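Local structure of early transcribed membrane protein 13 (Plasmodium falciparum, 2VWA) at residues V51-Q65 with E77-Q89. The protein is a parasite membrane protein whose soluble domain binds phosphatidylethanolamine and which is probably needed for development of the malaria parasite in the liver. Sequence-based numbering, arbitrary orientation.
With PTY (phosphatidylethanolamine), chain G.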
# COMPACT_ATOMS: atom_id res chain seq x y z
N VAL A 51 -0.39 -8.86 -6.63
CA VAL A 51 -0.25 -7.65 -7.44
C VAL A 51 -1.55 -6.91 -7.54
O VAL A 51 -1.57 -5.69 -7.60
CB VAL A 51 0.03 -7.89 -8.92
CG1 VAL A 51 1.00 -6.83 -9.44
CG2 VAL A 51 0.45 -9.29 -9.22
N ASN A 52 -2.65 -7.64 -7.64
CA ASN A 52 -3.93 -6.98 -7.72
C ASN A 52 -4.76 -7.30 -6.48
O ASN A 52 -5.98 -7.19 -6.50
CB ASN A 52 -4.65 -7.36 -9.01
CG ASN A 52 -3.98 -6.76 -10.25
OD1 ASN A 52 -3.76 -5.55 -10.32
ND2 ASN A 52 -3.65 -7.61 -11.22
N ASN A 53 -4.12 -7.71 -5.40
CA ASN A 53 -4.85 -8.05 -4.22
C ASN A 53 -5.19 -6.82 -3.36
O ASN A 53 -4.32 -6.28 -2.68
CB ASN A 53 -4.12 -9.11 -3.40
CG ASN A 53 -4.95 -9.59 -2.27
OD1 ASN A 53 -5.32 -8.82 -1.41
ND2 ASN A 53 -5.27 -10.86 -2.26
N MSE A 54 -6.46 -6.42 -3.41
CA MSE A 54 -6.96 -5.21 -2.76
C MSE A 54 -6.79 -5.21 -1.24
O MSE A 54 -6.32 -4.24 -0.66
CB MSE A 54 -8.43 -5.00 -3.12
CG MSE A 54 -8.64 -4.85 -4.59
SE MSE A 54 -7.96 -3.11 -5.21
CE MSE A 54 -9.69 -2.35 -5.78
N GLU A 55 -7.19 -6.32 -0.62
CA GLU A 55 -7.07 -6.49 0.81
C GLU A 55 -5.61 -6.33 1.29
O GLU A 55 -5.34 -5.73 2.34
CB GLU A 55 -7.66 -7.85 1.17
CG GLU A 55 -7.57 -8.24 2.62
CD GLU A 55 -8.10 -9.66 2.86
OE1 GLU A 55 -9.33 -9.79 3.11
OE2 GLU A 55 -7.28 -10.63 2.78
N TYR A 56 -4.68 -6.85 0.49
CA TYR A 56 -3.27 -6.68 0.70
C TYR A 56 -2.82 -5.21 0.69
O TYR A 56 -2.05 -4.78 1.55
CB TYR A 56 -2.53 -7.48 -0.36
CG TYR A 56 -1.05 -7.27 -0.42
CD1 TYR A 56 -0.25 -7.43 0.71
CD2 TYR A 56 -0.44 -6.96 -1.64
CE1 TYR A 56 1.12 -7.26 0.65
CE2 TYR A 56 0.93 -6.80 -1.72
CZ TYR A 56 1.70 -6.94 -0.59
OH TYR A 56 3.06 -6.78 -0.69
N MSE A 57 -3.32 -4.43 -0.25
CA MSE A 57 -2.93 -3.03 -0.25
C MSE A 57 -3.58 -2.23 0.86
O MSE A 57 -2.93 -1.37 1.44
CB MSE A 57 -3.11 -2.38 -1.60
CG MSE A 57 -3.70 -3.27 -2.60
SE MSE A 57 -2.69 -3.03 -4.23
CE MSE A 57 -2.68 -4.87 -4.91
N GLN A 58 -4.85 -2.53 1.15
CA GLN A 58 -5.56 -1.93 2.27
C GLN A 58 -4.85 -2.17 3.60
O GLN A 58 -4.60 -1.23 4.34
CB GLN A 58 -6.98 -2.47 2.36
CG GLN A 58 -7.98 -1.72 1.53
CD GLN A 58 -9.34 -1.62 2.21
OE1 GLN A 58 -10.08 -2.61 2.28
NE2 GLN A 58 -9.68 -0.43 2.72
N LYS A 59 -4.51 -3.42 3.87
CA LYS A 59 -3.83 -3.77 5.13
C LYS A 59 -2.56 -2.97 5.26
O LYS A 59 -2.20 -2.55 6.36
CB LYS A 59 -3.53 -5.25 5.23
CG LYS A 59 -4.74 -6.14 5.46
CD LYS A 59 -4.24 -7.54 5.70
CE LYS A 59 -5.33 -8.57 5.55
NZ LYS A 59 -6.15 -8.65 6.77
N PHE A 60 -1.92 -2.72 4.13
CA PHE A 60 -0.69 -1.92 4.08
C PHE A 60 -0.90 -0.43 4.35
O PHE A 60 -0.12 0.18 5.07
CB PHE A 60 0.02 -2.09 2.73
CG PHE A 60 1.43 -2.48 2.89
CD1 PHE A 60 2.40 -1.51 3.10
CD2 PHE A 60 1.80 -3.82 2.90
CE1 PHE A 60 3.73 -1.88 3.30
CE2 PHE A 60 3.13 -4.19 3.09
CZ PHE A 60 4.09 -3.22 3.30
N VAL A 61 -1.95 0.13 3.78
CA VAL A 61 -2.26 1.54 3.96
C VAL A 61 -2.72 1.78 5.42
O VAL A 61 -2.39 2.80 6.01
CB VAL A 61 -3.31 2.05 2.91
CG1 VAL A 61 -3.80 3.44 3.26
CG2 VAL A 61 -2.72 2.04 1.49
N GLN A 62 -3.45 0.81 5.97
CA GLN A 62 -3.92 0.92 7.34
C GLN A 62 -2.80 0.80 8.38
O GLN A 62 -2.79 1.55 9.35
CB GLN A 62 -5.08 -0.04 7.62
CG GLN A 62 -6.37 0.49 6.99
CD GLN A 62 -7.64 -0.26 7.35
OE1 GLN A 62 -8.71 0.07 6.82
NE2 GLN A 62 -7.54 -1.26 8.24
N GLY A 63 -1.86 -0.11 8.13
CA GLY A 63 -0.74 -0.35 9.04
C GLY A 63 0.15 0.86 9.03
O GLY A 63 0.59 1.36 10.08
N LEU A 64 0.37 1.37 7.84
CA LEU A 64 1.28 2.47 7.65
C LEU A 64 0.72 3.72 8.29
O LEU A 64 1.47 4.50 8.87
CB LEU A 64 1.52 2.66 6.17
CG LEU A 64 2.94 2.90 5.71
CD1 LEU A 64 4.03 2.31 6.66
CD2 LEU A 64 3.01 2.31 4.31
N GLN A 65 -0.60 3.89 8.25
CA GLN A 65 -1.22 5.00 8.97
C GLN A 65 -0.98 4.94 10.48
O GLN A 65 -0.58 5.95 11.07
CB GLN A 65 -2.71 5.12 8.66
CG GLN A 65 -3.01 5.76 7.34
CD GLN A 65 -4.47 5.68 6.96
OE1 GLN A 65 -5.27 6.48 7.41
NE2 GLN A 65 -4.81 4.73 6.11
N GLU A 77 -7.76 7.29 1.94
CA GLU A 77 -7.29 5.93 2.13
C GLU A 77 -7.60 5.08 0.90
O GLU A 77 -6.74 4.38 0.42
CB GLU A 77 -7.88 5.33 3.43
CG GLU A 77 -7.53 3.86 3.66
CD GLU A 77 -8.02 3.29 4.98
OE1 GLU A 77 -7.61 3.82 6.06
OE2 GLU A 77 -8.79 2.30 4.93
N ASN A 78 -8.84 5.17 0.39
CA ASN A 78 -9.22 4.52 -0.87
C ASN A 78 -8.42 5.00 -2.08
O ASN A 78 -8.06 4.22 -2.96
CB ASN A 78 -10.72 4.67 -1.14
CG ASN A 78 -11.58 4.08 -0.03
OD1 ASN A 78 -11.15 3.19 0.70
ND2 ASN A 78 -12.80 4.61 0.13
N LYS A 79 -8.13 6.30 -2.14
CA LYS A 79 -7.32 6.81 -3.22
C LYS A 79 -5.83 6.28 -3.07
O LYS A 79 -5.17 5.96 -4.06
CB LYS A 79 -7.44 8.33 -3.24
CG LYS A 79 -6.76 9.01 -4.40
CD LYS A 79 -7.26 10.45 -4.61
CE LYS A 79 -6.10 11.36 -5.13
NZ LYS A 79 -5.98 12.66 -4.33
N ALA A 80 -5.35 6.12 -1.84
CA ALA A 80 -4.00 5.65 -1.64
C ALA A 80 -3.82 4.17 -2.06
O ALA A 80 -2.78 3.81 -2.61
CB ALA A 80 -3.56 5.89 -0.20
N VAL A 81 -4.83 3.36 -1.77
CA VAL A 81 -4.93 1.96 -2.17
C VAL A 81 -4.91 1.82 -3.68
O VAL A 81 -4.12 1.07 -4.23
CB VAL A 81 -6.25 1.33 -1.66
CG1 VAL A 81 -6.53 -0.06 -2.34
CG2 VAL A 81 -6.22 1.20 -0.13
N MSE A 82 -5.76 2.58 -4.36
CA MSE A 82 -5.72 2.62 -5.82
C MSE A 82 -4.31 2.96 -6.35
O MSE A 82 -3.84 2.37 -7.33
CB MSE A 82 -6.77 3.59 -6.37
CG MSE A 82 -8.21 3.09 -6.23
SE MSE A 82 -8.40 1.22 -6.90
CE MSE A 82 -7.85 1.54 -8.79
N ASP A 83 -3.63 3.89 -5.67
CA ASP A 83 -2.32 4.31 -6.08
C ASP A 83 -1.30 3.19 -5.91
O ASP A 83 -0.53 2.90 -6.79
CB ASP A 83 -1.91 5.56 -5.30
CG ASP A 83 -0.62 6.18 -5.81
OD1 ASP A 83 0.46 5.54 -5.70
OD2 ASP A 83 -0.68 7.32 -6.32
N LEU A 84 -1.33 2.54 -4.76
CA LEU A 84 -0.49 1.36 -4.53
C LEU A 84 -0.71 0.25 -5.54
O LEU A 84 0.25 -0.39 -5.96
CB LEU A 84 -0.66 0.83 -3.10
CG LEU A 84 0.38 1.34 -2.10
CD1 LEU A 84 0.74 2.79 -2.30
CD2 LEU A 84 -0.10 1.08 -0.70
N LYS A 85 -1.94 0.03 -5.95
CA LYS A 85 -2.24 -0.89 -7.03
C LYS A 85 -1.50 -0.56 -8.32
O LYS A 85 -0.83 -1.43 -8.89
CB LYS A 85 -3.73 -0.97 -7.30
CG LYS A 85 -4.13 -2.03 -8.33
CD LYS A 85 -5.62 -2.14 -8.41
CE LYS A 85 -6.03 -2.91 -9.65
NZ LYS A 85 -7.44 -2.58 -10.00
N TYR A 86 -1.59 0.68 -8.76
CA TYR A 86 -0.97 1.08 -9.98
C TYR A 86 0.56 0.87 -9.86
O TYR A 86 1.20 0.34 -10.79
CB TYR A 86 -1.34 2.55 -10.31
CG TYR A 86 -0.92 3.02 -11.70
CD1 TYR A 86 -0.15 4.18 -11.88
CD2 TYR A 86 -1.26 2.28 -12.85
CE1 TYR A 86 0.24 4.62 -13.17
CE2 TYR A 86 -0.89 2.70 -14.14
CZ TYR A 86 -0.14 3.86 -14.29
OH TYR A 86 0.24 4.23 -15.58
N HIS A 87 1.12 1.27 -8.72
CA HIS A 87 2.52 1.15 -8.48
C HIS A 87 2.94 -0.32 -8.52
O HIS A 87 3.88 -0.68 -9.23
CB HIS A 87 2.88 1.80 -7.14
CG HIS A 87 4.34 1.77 -6.83
ND1 HIS A 87 5.26 2.56 -7.48
CD2 HIS A 87 5.04 1.04 -5.92
CE1 HIS A 87 6.47 2.33 -6.99
NE2 HIS A 87 6.36 1.41 -6.04
N LEU A 88 2.24 -1.19 -7.79
CA LEU A 88 2.61 -2.61 -7.79
C LEU A 88 2.63 -3.25 -9.17
O LEU A 88 3.47 -4.11 -9.45
CB LEU A 88 1.73 -3.44 -6.84
CG LEU A 88 2.33 -3.88 -5.51
CD1 LEU A 88 3.66 -3.20 -5.11
CD2 LEU A 88 1.32 -3.74 -4.44
N GLN A 89 1.72 -2.82 -10.04
CA GLN A 89 1.64 -3.36 -11.38
C GLN A 89 2.90 -3.09 -12.14
O GLN A 89 3.41 -3.95 -12.87
CB GLN A 89 0.43 -2.78 -12.12
CG GLN A 89 -0.86 -3.45 -11.68
CD GLN A 89 -2.09 -2.76 -12.21
OE1 GLN A 89 -1.99 -1.74 -12.89
NE2 GLN A 89 -3.27 -3.32 -11.91
C1 PTY G . 13.71 1.01 -8.56
C2 PTY G . 16.27 -4.65 -8.58
C3 PTY G . 15.07 -4.73 -7.64
O4 PTY G . 12.96 2.22 -8.66
C5 PTY G . 13.66 -1.40 -9.15
C6 PTY G . 12.80 -0.18 -8.84
O7 PTY G . 11.94 0.12 -9.95
C8 PTY G . 10.56 -0.35 -9.80
O10 PTY G . 10.35 -1.49 -9.40
C11 PTY G . 9.39 0.54 -10.15
C12 PTY G . 9.50 1.00 -11.60
C13 PTY G . 8.18 1.50 -12.18
C14 PTY G . 7.82 2.90 -11.68
C15 PTY G . 8.11 3.97 -12.73
C16 PTY G . 8.17 5.36 -12.09
C17 PTY G . 6.78 5.99 -12.04
C18 PTY G . 6.78 7.35 -11.36
C19 PTY G . 5.52 8.13 -11.71
C20 PTY G . 4.59 8.26 -10.51
C21 PTY G . 3.32 7.43 -10.66
C22 PTY G . 2.27 8.16 -11.49
C23 PTY G . 1.10 8.66 -10.65
C24 PTY G . -0.11 7.74 -10.74
C25 PTY G . -0.98 7.93 -9.50
C26 PTY G . -2.03 6.84 -9.32
C27 PTY G . -3.05 7.31 -8.30
C28 PTY G . -4.43 6.68 -8.47
C29 PTY G . -5.27 6.97 -7.24
C30 PTY G . 13.31 3.25 -9.63
C31 PTY G . 12.99 3.07 -11.10
O30 PTY G . 13.85 4.27 -9.23
C32 PTY G . 11.87 4.01 -11.54
C33 PTY G . 11.85 4.15 -13.06
C34 PTY G . 11.73 5.61 -13.49
C35 PTY G . 11.30 5.71 -14.95
C36 PTY G . 12.16 6.73 -15.70
C37 PTY G . 11.36 7.98 -16.05
C38 PTY G . 12.25 9.22 -16.05
C39 PTY G . 11.90 10.16 -14.90
C40 PTY G . 11.39 11.51 -15.41
C41 PTY G . 10.56 12.23 -14.35
C42 PTY G . 9.10 12.37 -14.79
C43 PTY G . 8.46 13.62 -14.18
C44 PTY G . 7.10 13.30 -13.57
P1 PTY G . 14.58 -2.24 -6.78
O11 PTY G . 15.18 -3.73 -6.62
O12 PTY G . 13.74 -1.94 -5.56
O13 PTY G . 15.73 -1.31 -7.12
O14 PTY G . 13.60 -2.33 -8.07
N1 PTY G . 17.10 -5.82 -8.39
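M57 and V61 of helix 54-65 pack against helix 77-89, where the two axes approach to 9.1 Å with their directions 122° apart, nearer to perpendicular than to antiparallel. M57, a selenomethionine, sits as a knob among V81, L84, K85 and L88. Its chain bends so that SE rests on the backbone of K85, 3.6 Å from K85 CA, while CE meets L88 CD2 tip to tip. One turn on, V61 fills the next hole, among E77, A80, V81 and L84. V61 CG1 lies anti to the backbone N (chi1 170°) and faces E77 CG and A80 CB, while CG2, beside the backbone N, lies 3.5 Å from L84 CD2. These knobs-into-holes contacts join two helices of the all-helical soluble domain; F60, D83 and H87 reach helix 21-41. Helix 77-89 also lines the lipid site: K79, M82, D83 and Y86 contact phosphatidylethanolamine, and D83 also forms a salt bridge with R32. Polar bonds close both ends of the contact. E77 extends between Q58, Q62 and Q65. Its OE1 accepts from Q65 NE2 at 2.9 Å, on the anti side and well out of the carboxylate plane, and also from N13. Q65 NE2 bonds V61 O as well, so two acceptors hold that amide. At the other end, Q89 NE2 donates to N52 OD1 at 2.8 Å, nearly straight at 167° and in the carbonyl plane. The two amide planes are steeply inclined to each other. Next door, N53 caps helix 54-65, its OD1 accepting from Y56 N, and V51 CG1 lies 3.7 Å from L88 O.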